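Local coordinates for protein Azi13 (Streptomyces sahachiroi, PDB 5HMB) that probably acts as a hotdog-fold thioesterase of the PaaI family, hydrolysing a naphthoate-type acyl thioester in azinomycin biosynthesis, at residues 54-59 and 77-82; 108-113 and 127-132. One frame throughout, in Å; residues are numbered along the deposited sequence.

Contact 1 of 2, residues 54-59 and 77-82; sequences AVVESV and VSNSTD
E57 on helix 49-68 and N79 on strand 72-83 meet through one short, nearly straight hydrogen bond. N79 ND2 donates to E57 OE1 at 2.7 Å, with an N-H...O angle of 166°. The carboxylate oxygen accepts on its anti lone pair and lies in the amide plane of N79. E57 gets there with CG anti to the backbone N (chi1 -168°) and a bend at chi2. The carboxylate and amide planes are turned 32° apart. The other end of the amide is also held: T81 OG1 donates to N79 OD1 at 2.8 Å, in the carbonyl plane. ND2 has a second acceptor, C53 O. With an alanine at N79, E57 OE1 and C53 O would probably lose their donor, T81 OG1 its acceptor, and a gap would open between helix and strand. Beside this tight polar spot packing is looser. V56 CG1 stands 3.8 Å from T81 OG1 and 4.0 Å from N79 ND2. S78 and S80 point away from the helix and are partly exposed. The strand here pairs with its counterpart in a second subunit, and F83 of that subunit packs on E57 and N79. A central helix lying on a curved antiparallel sheet is the hallmark of the hotdog fold.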
ATOM      1  N   ALA A  54      14.073  -1.452   3.774  1.00 43.38           N
ATOM      2  CA  ALA A  54      15.096  -2.400   3.344  1.00 42.98           C
ATOM      3  C   ALA A  54      15.165  -3.610   4.270  1.00 46.07           C
ATOM      4  O   ALA A  54      15.369  -4.741   3.810  1.00 41.87           O
ATOM      5  CB  ALA A  54      16.452  -1.692   3.278  1.00 36.44           C
ATOM      6  N   VAL A  55      15.035  -3.390   5.581  1.00 39.07           N
ATOM      7  CA  VAL A  55      15.042  -4.502   6.532  1.00 35.86           C
ATOM      8  C   VAL A  55      13.806  -5.370   6.353  1.00 38.40           C
ATOM      9  O   VAL A  55      13.866  -6.604   6.453  1.00 36.66           O
ATOM     10  CB  VAL A  55      15.119  -3.963   7.970  1.00 45.38           C
ATOM     11  CG1 VAL A  55      14.741  -5.067   8.972  1.00 38.46           C
ATOM     12  CG2 VAL A  55      16.498  -3.407   8.242  1.00 40.07           C
ATOM     13  N   VAL A  56      12.652  -4.740   6.151  1.00 40.27           N
ATOM     14  CA  VAL A  56      11.435  -5.498   5.875  1.00 36.56           C
ATOM     15  C   VAL A  56      11.616  -6.341   4.610  1.00 35.98           C
ATOM     16  O   VAL A  56      11.308  -7.541   4.582  1.00 37.74           O
ATOM     17  CB  VAL A  56      10.244  -4.526   5.770  1.00 40.26           C
ATOM     18  CG1 VAL A  56       9.058  -5.192   5.122  1.00 40.32           C
ATOM     19  CG2 VAL A  56       9.855  -4.000   7.162  1.00 33.21           C
ATOM     20  N   GLU A  57      12.137  -5.726   3.548  1.00 40.27           N
ATOM     21  CA  GLU A  57      12.407  -6.470   2.323  1.00 41.30           C
ATOM     22  C   GLU A  57      13.341  -7.647   2.597  1.00 38.58           C
ATOM     23  O   GLU A  57      13.041  -8.791   2.227  1.00 40.40           O
ATOM     24  CB  GLU A  57      12.983  -5.530   1.255  1.00 35.40           C
ATOM     25  CG  GLU A  57      13.004  -6.176  -0.156  1.00 38.43           C
ATOM     26  CD  GLU A  57      11.606  -6.278  -0.765  1.00 45.28           C
ATOM     27  OE1 GLU A  57      10.741  -5.444  -0.416  1.00 48.51           O
ATOM     28  OE2 GLU A  57      11.366  -7.183  -1.587  1.00 52.11           O
ATOM     29  N   SER A  58      14.457  -7.394   3.295  1.00 47.66           N
ATOM     30  CA  SER A  58      15.447  -8.445   3.564  1.00 40.41           C
ATOM     31  C   SER A  58      14.847  -9.599   4.361  1.00 44.27           C
ATOM     32  O   SER A  58      15.069 -10.773   4.037  1.00 48.46           O
ATOM     33  CB  SER A  58      16.641  -7.874   4.338  1.00 40.14           C
ATOM     34  OG  SER A  58      17.272  -6.791   3.685  1.00 39.04           O
ATOM     35  N   VAL A  59      14.136  -9.295   5.452  1.00 40.61           N
ATOM     36  CA  VAL A  59      13.691 -10.375   6.328  1.00 38.03           C
ATOM     37  C   VAL A  59      12.591 -11.194   5.649  1.00 45.50           C
ATOM     38  O   VAL A  59      12.567 -12.432   5.737  1.00 41.32           O
ATOM     39  CB  VAL A  59      13.247  -9.831   7.700  1.00 46.55           C
ATOM     40  CG1 VAL A  59      12.828 -10.980   8.588  1.00 44.12           C
ATOM     41  CG2 VAL A  59      14.383  -9.044   8.377  1.00 38.61           C
ATOM     42  N   VAL A  77       8.284  -7.972  -5.571  1.00 40.29           N
ATOM     43  CA  VAL A  77       7.258  -7.303  -6.357  1.00 44.55           C
ATOM     44  C   VAL A  77       6.901  -5.935  -5.776  1.00 44.03           C
ATOM     45  O   VAL A  77       6.820  -4.950  -6.510  1.00 41.68           O
ATOM     46  CB  VAL A  77       6.000  -8.182  -6.475  1.00 37.27           C
ATOM     47  CG1 VAL A  77       4.878  -7.352  -7.056  1.00 35.91           C
ATOM     48  CG2 VAL A  77       6.292  -9.401  -7.334  1.00 43.56           C
ATOM     49  N   SER A  78       6.606  -5.871  -4.474  1.00 41.94           N
ATOM     50  CA  SER A  78       6.237  -4.606  -3.842  1.00 37.86           C
ATOM     51  C   SER A  78       6.443  -4.688  -2.341  1.00 40.29           C
ATOM     52  O   SER A  78       6.472  -5.769  -1.751  1.00 35.95           O
ATOM     53  CB  SER A  78       4.785  -4.214  -4.128  1.00 44.94           C
ATOM     54  OG  SER A  78       3.879  -5.085  -3.485  1.00 52.33           O
ATOM     55  N   ASN A  79       6.518  -3.510  -1.729  1.00 37.67           N
ATOM     56  CA  ASN A  79       6.903  -3.359  -0.334  1.00 33.04           C
ATOM     57  C   ASN A  79       6.178  -2.138   0.213  1.00 40.92           C
ATOM     58  O   ASN A  79       6.434  -1.015  -0.236  1.00 38.69           O
ATOM     59  CB  ASN A  79       8.413  -3.190  -0.226  1.00 35.19           C
ATOM     60  CG  ASN A  79       8.887  -2.987   1.192  1.00 43.53           C
ATOM     61  OD1 ASN A  79       8.320  -2.190   1.957  1.00 40.69           O
ATOM     62  ND2 ASN A  79       9.949  -3.705   1.560  1.00 41.26           N
ATOM     63  N   SER A  80       5.311  -2.357   1.197  0.63 41.10           N
ATOM     64  CA  SER A  80       4.547  -1.289   1.835  0.63 38.63           C
ATOM     65  C   SER A  80       4.871  -1.305   3.321  0.63 40.24           C
ATOM     66  O   SER A  80       4.456  -2.221   4.039  0.63 37.42           O
ATOM     67  CB  SER A  80       3.054  -1.483   1.601  0.63 39.95           C
ATOM     68  OG  SER A  80       2.353  -0.289   1.853  0.63 43.37           O
ATOM     69  N   THR A  81       5.602  -0.294   3.783  1.00 37.43           N
ATOM     70  CA  THR A  81       6.070  -0.235   5.161  1.00 33.08           C
ATOM     71  C   THR A  81       5.526   1.021   5.830  1.00 35.28           C
ATOM     72  O   THR A  81       5.604   2.116   5.257  1.00 33.90           O
ATOM     73  CB  THR A  81       7.604  -0.276   5.221  1.00 34.72           C
ATOM     74  OG1 THR A  81       8.084  -1.539   4.718  1.00 37.99           O
ATOM     75  CG2 THR A  81       8.129  -0.092   6.650  1.00 36.51           C
ATOM     76  N   ASP A  82       4.931   0.844   7.012  1.00 31.64           N
ATOM     77  CA  ASP A  82       4.530   1.944   7.893  1.00 36.92           C
ATOM     78  C   ASP A  82       5.601   2.156   8.957  1.00 43.95           C
ATOM     79  O   ASP A  82       6.143   1.189   9.499  1.00 39.00           O
ATOM     80  CB  ASP A  82       3.201   1.654   8.592  1.00 33.03           C
ATOM     81  CG  ASP A  82       2.023   1.655   7.645  1.00 51.41           C
ATOM     82  OD1 ASP A  82       1.975   2.533   6.767  1.00 46.77           O
ATOM     83  OD2 ASP A  82       1.136   0.784   7.787  1.00 48.26           O
TER

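Contact 2 of 2, residues 108-113 and 127-132; sequences QVWSVE and VRLHNL
This contact belongs to the beta hairpin of strands 107-115 and 121-133; within 108-113 and 127-132 the antiparallel pairing runs from Q108 to W110. Q108 and L129 form a hydrogen-bonded antiparallel pair: Q108 N reaches L129 O at 2.9 Å, and L129 N reaches Q108 O at 2.8 Å. W110 and V127 repeat the pattern, with V127 N 2.9 Å from W110 O. V109 and R128 lie between them as a non-hydrogen-bonded pair. Q108 and N131 extend the grip with their side chains. Q108 NE2 donates to N131 OD1 at 3.0 Å, and the acceptor lies in the amide plane of Q108. The two amide planes are 47° apart. NE2 also bonds to A64 O of helix 49-68. At the other end of the same amide, W110 NE1 donates to Q108 OE1 at 2.9 Å. OE1 lies in the indole plane, but the donor sits above the carbonyl plane. This is the sheet face that covers the central helix in the hotdog fold; W110 touches A63 and V127 touches V56. L129 CD1 comes 4.0 Å from W110 CD1, at an oblique angle to the ring. V109 and R128 are on the reverse face. V109 CG2 sits over the centre of the R128 guanidinium, 4.0 Å above its plane. The bend at chi3 (-63°) turns that group back across the valine. R128 NH1 bonds to Q107 OE1.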
ATOM      1  N   GLN A 108       3.860 -14.876  -3.131  1.00 37.68           N
ATOM      2  CA  GLN A 108       3.936 -14.915  -1.677  1.00 34.64           C
ATOM      3  C   GLN A 108       3.731 -13.507  -1.119  1.00 43.30           C
ATOM      4  O   GLN A 108       4.187 -12.524  -1.715  1.00 40.87           O
ATOM      5  CB  GLN A 108       5.280 -15.436  -1.165  1.00 34.32           C
ATOM      6  CG  GLN A 108       5.675 -16.829  -1.644  1.00 45.34           C
ATOM      7  CD  GLN A 108       6.901 -17.339  -0.913  1.00 42.13           C
ATOM      8  OE1 GLN A 108       6.944 -17.347   0.321  1.00 44.52           O
ATOM      9  NE2 GLN A 108       7.918 -17.743  -1.671  1.00 39.80           N
ATOM     10  N   VAL A 109       3.063 -13.417   0.033  1.00 38.28           N
ATOM     11  CA  VAL A 109       2.989 -12.189   0.818  1.00 36.67           C
ATOM     12  C   VAL A 109       3.424 -12.501   2.244  1.00 37.11           C
ATOM     13  O   VAL A 109       2.935 -13.461   2.849  1.00 41.74           O
ATOM     14  CB  VAL A 109       1.574 -11.582   0.811  1.00 37.44           C
ATOM     15  CG1 VAL A 109       1.540 -10.349   1.711  1.00 35.97           C
ATOM     16  CG2 VAL A 109       1.162 -11.224  -0.591  1.00 33.71           C
ATOM     17  N   TRP A 110       4.331 -11.685   2.780  1.00 34.79           N
ATOM     18  CA  TRP A 110       4.816 -11.808   4.144  1.00 30.56           C
ATOM     19  C   TRP A 110       4.596 -10.490   4.878  1.00 43.66           C
ATOM     20  O   TRP A 110       4.584  -9.423   4.266  1.00 36.88           O
ATOM     21  CB  TRP A 110       6.305 -12.171   4.183  1.00 38.33           C
ATOM     22  CG  TRP A 110       6.548 -13.561   3.731  1.00 36.92           C
ATOM     23  CD1 TRP A 110       6.463 -14.038   2.450  1.00 42.60           C
ATOM     24  CD2 TRP A 110       6.885 -14.679   4.560  1.00 40.13           C
ATOM     25  NE1 TRP A 110       6.741 -15.391   2.434  1.00 44.20           N
ATOM     26  CE2 TRP A 110       6.999 -15.805   3.718  1.00 43.26           C
ATOM     27  CE3 TRP A 110       7.101 -14.837   5.936  1.00 41.51           C
ATOM     28  CZ2 TRP A 110       7.323 -17.077   4.207  1.00 47.79           C
ATOM     29  CZ3 TRP A 110       7.423 -16.097   6.420  1.00 51.65           C
ATOM     30  CH2 TRP A 110       7.530 -17.199   5.557  1.00 50.85           C
ATOM     31  N   SER A 111       4.426 -10.578   6.197  1.00 40.15           N
ATOM     32  CA  SER A 111       4.254  -9.424   7.074  1.00 41.05           C
ATOM     33  C   SER A 111       5.426  -9.370   8.041  1.00 41.25           C
ATOM     34  O   SER A 111       5.716 -10.354   8.729  1.00 41.54           O
ATOM     35  CB  SER A 111       2.930  -9.516   7.839  1.00 39.11           C
ATOM     36  OG  SER A 111       2.828  -8.500   8.814  1.00 46.89           O
ATOM     37  N   VAL A 112       6.109  -8.235   8.087  1.00 36.59           N
ATOM     38  CA  VAL A 112       7.315  -8.082   8.887  1.00 40.19           C
ATOM     39  C   VAL A 112       7.059  -6.999   9.920  1.00 44.82           C
ATOM     40  O   VAL A 112       6.742  -5.855   9.560  1.00 44.89           O
ATOM     41  CB  VAL A 112       8.532  -7.728   8.022  1.00 41.88           C
ATOM     42  CG1 VAL A 112       9.768  -7.652   8.868  1.00 36.80           C
ATOM     43  CG2 VAL A 112       8.702  -8.738   6.906  1.00 40.35           C
ATOM     44  N   GLU A 113       7.199  -7.349  11.195  1.00 39.39           N
ATOM     45  CA  GLU A 113       7.121  -6.373  12.282  1.00 40.88           C
ATOM     46  C   GLU A 113       8.508  -6.137  12.864  1.00 36.92           C
ATOM     47  O   GLU A 113       9.256  -7.088  13.122  1.00 44.61           O
ATOM     48  CB  GLU A 113       6.171  -6.829  13.393  1.00 43.32           C
ATOM     49  CG  GLU A 113       4.739  -7.041  12.940  1.00 49.83           C
ATOM     50  CD  GLU A 113       3.840  -7.463  14.073  1.00 50.91           C
ATOM     51  OE1 GLU A 113       4.340  -7.536  15.214  1.00 49.07           O
ATOM     52  OE2 GLU A 113       2.646  -7.730  13.821  1.00 58.32           O
ATOM     53  N   VAL A 127       5.225  -7.432   2.238  1.00 35.22           N
ATOM     54  CA  VAL A 127       6.107  -7.655   1.098  1.00 38.14           C
ATOM     55  C   VAL A 127       5.481  -8.718   0.195  1.00 38.86           C
ATOM     56  O   VAL A 127       5.224  -9.851   0.628  1.00 37.48           O
ATOM     57  CB  VAL A 127       7.520  -8.069   1.537  1.00 40.56           C
ATOM     58  CG1 VAL A 127       8.374  -8.415   0.338  1.00 36.95           C
ATOM     59  CG2 VAL A 127       8.163  -6.947   2.284  1.00 36.29           C
ATOM     60  N   ARG A 128       5.220  -8.338  -1.052  1.00 36.67           N
ATOM     61  CA  ARG A 128       4.700  -9.242  -2.062  1.00 39.31           C
ATOM     62  C   ARG A 128       5.867  -9.650  -2.938  1.00 42.80           C
ATOM     63  O   ARG A 128       6.647  -8.790  -3.365  1.00 36.57           O
ATOM     64  CB  ARG A 128       3.608  -8.582  -2.904  1.00 34.40           C
ATOM     65  CG  ARG A 128       3.162  -9.451  -4.140  1.00 39.90           C
ATOM     66  CD  ARG A 128       2.010  -8.771  -4.895  1.00 42.76           C
ATOM     67  NE  ARG A 128       0.793  -8.644  -4.077  1.00 42.36           N
ATOM     68  CZ  ARG A 128      -0.146  -9.585  -4.036  1.00 53.79           C
ATOM     69  NH1 ARG A 128       0.015 -10.698  -4.751  1.00 41.39           N
ATOM     70  NH2 ARG A 128      -1.240  -9.426  -3.296  1.00 40.25           N
ATOM     71  N   LEU A 129       5.999 -10.955  -3.168  1.00 35.90           N
ATOM     72  CA  LEU A 129       7.062 -11.525  -3.973  1.00 43.16           C
ATOM     73  C   LEU A 129       6.475 -12.507  -4.979  1.00 46.65           C
ATOM     74  O   LEU A 129       5.422 -13.105  -4.755  1.00 44.04           O
ATOM     75  CB  LEU A 129       8.091 -12.246  -3.104  1.00 36.32           C
ATOM     76  CG  LEU A 129       8.635 -11.504  -1.885  1.00 48.01           C
ATOM     77  CD1 LEU A 129       8.108 -12.131  -0.605  1.00 42.30           C
ATOM     78  CD2 LEU A 129      10.155 -11.511  -1.901  1.00 45.17           C
ATOM     79  N   HIS A 130       7.175 -12.677  -6.088  1.00 52.12           N
ATOM     80  CA  HIS A 130       6.755 -13.569  -7.163  1.00 50.49           C
ATOM     81  C   HIS A 130       7.616 -14.824  -7.115  1.00 47.09           C
ATOM     82  O   HIS A 130       8.822 -14.742  -6.863  1.00 41.05           O
ATOM     83  CB  HIS A 130       6.880 -12.843  -8.507  1.00 45.92           C
ATOM     84  CG  HIS A 130       6.508 -13.668  -9.703  1.00 71.62           C
ATOM     85  ND1 HIS A 130       5.262 -14.237  -9.867  1.00 78.78           N
ATOM     86  CD2 HIS A 130       7.217 -13.991 -10.812  1.00 65.52           C
ATOM     87  CE1 HIS A 130       5.226 -14.893 -11.014  1.00 67.58           C
ATOM     88  NE2 HIS A 130       6.399 -14.761 -11.606  1.00 71.41           N
ATOM     89  N   ASN A 131       6.989 -15.993  -7.284  1.00 46.43           N
ATOM     90  CA  ASN A 131       7.723 -17.258  -7.365  1.00 47.10           C
ATOM     91  C   ASN A 131       8.066 -17.551  -8.817  1.00 49.42           C
ATOM     92  O   ASN A 131       7.164 -17.747  -9.638  1.00 45.72           O
ATOM     93  CB  ASN A 131       6.921 -18.434  -6.813  1.00 51.17           C
ATOM     94  CG  ASN A 131       6.530 -18.260  -5.369  1.00 49.80           C
ATOM     95  OD1 ASN A 131       7.297 -17.748  -4.559  1.00 40.28           O
ATOM     96  ND2 ASN A 131       5.336 -18.716  -5.033  1.00 45.38           N
ATOM     97  N   LEU A 132       9.359 -17.602  -9.125  1.00 48.12           N
ATOM     98  CA  LEU A 132       9.846 -18.028 -10.439  1.00 54.46           C
ATOM     99  C   LEU A 132      10.226 -19.497 -10.315  1.00 54.10           C
ATOM    100  O   LEU A 132      11.324 -19.822  -9.856  1.00 55.77           O
ATOM    101  CB  LEU A 132      11.037 -17.189 -10.889  1.00 57.79           C
ATOM    102  CG  LEU A 132      10.770 -15.838 -11.552  1.00 60.77           C
ATOM    103  CD1 LEU A 132      12.062 -15.285 -12.119  1.00 57.53           C
ATOM    104  CD2 LEU A 132       9.725 -15.975 -12.655  1.00 68.53           C
TER

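Contacts 1 and 2 share one sheet, and their centres lie about 9 Å apart. Strands 72-83 and 121-133 are neighbours in it. V77 N lies 2.9 Å from R128 O, and S78 O lies 2.9 Å from R128 N; both are probable hydrogen bonds. V77 and S78 both face R128, a classic beta bulge. On the helix side, V56 CG1 of contact 1 packs 3.5 Å from V127 CG2 of contact 2. A salt bridge between D82 and R128 of a neighbouring subunit joins the two contacts across the interface. A sulfate ion, probably from the crystallisation liquor, lies about 5 Å from the side chain of N131 in contact 2.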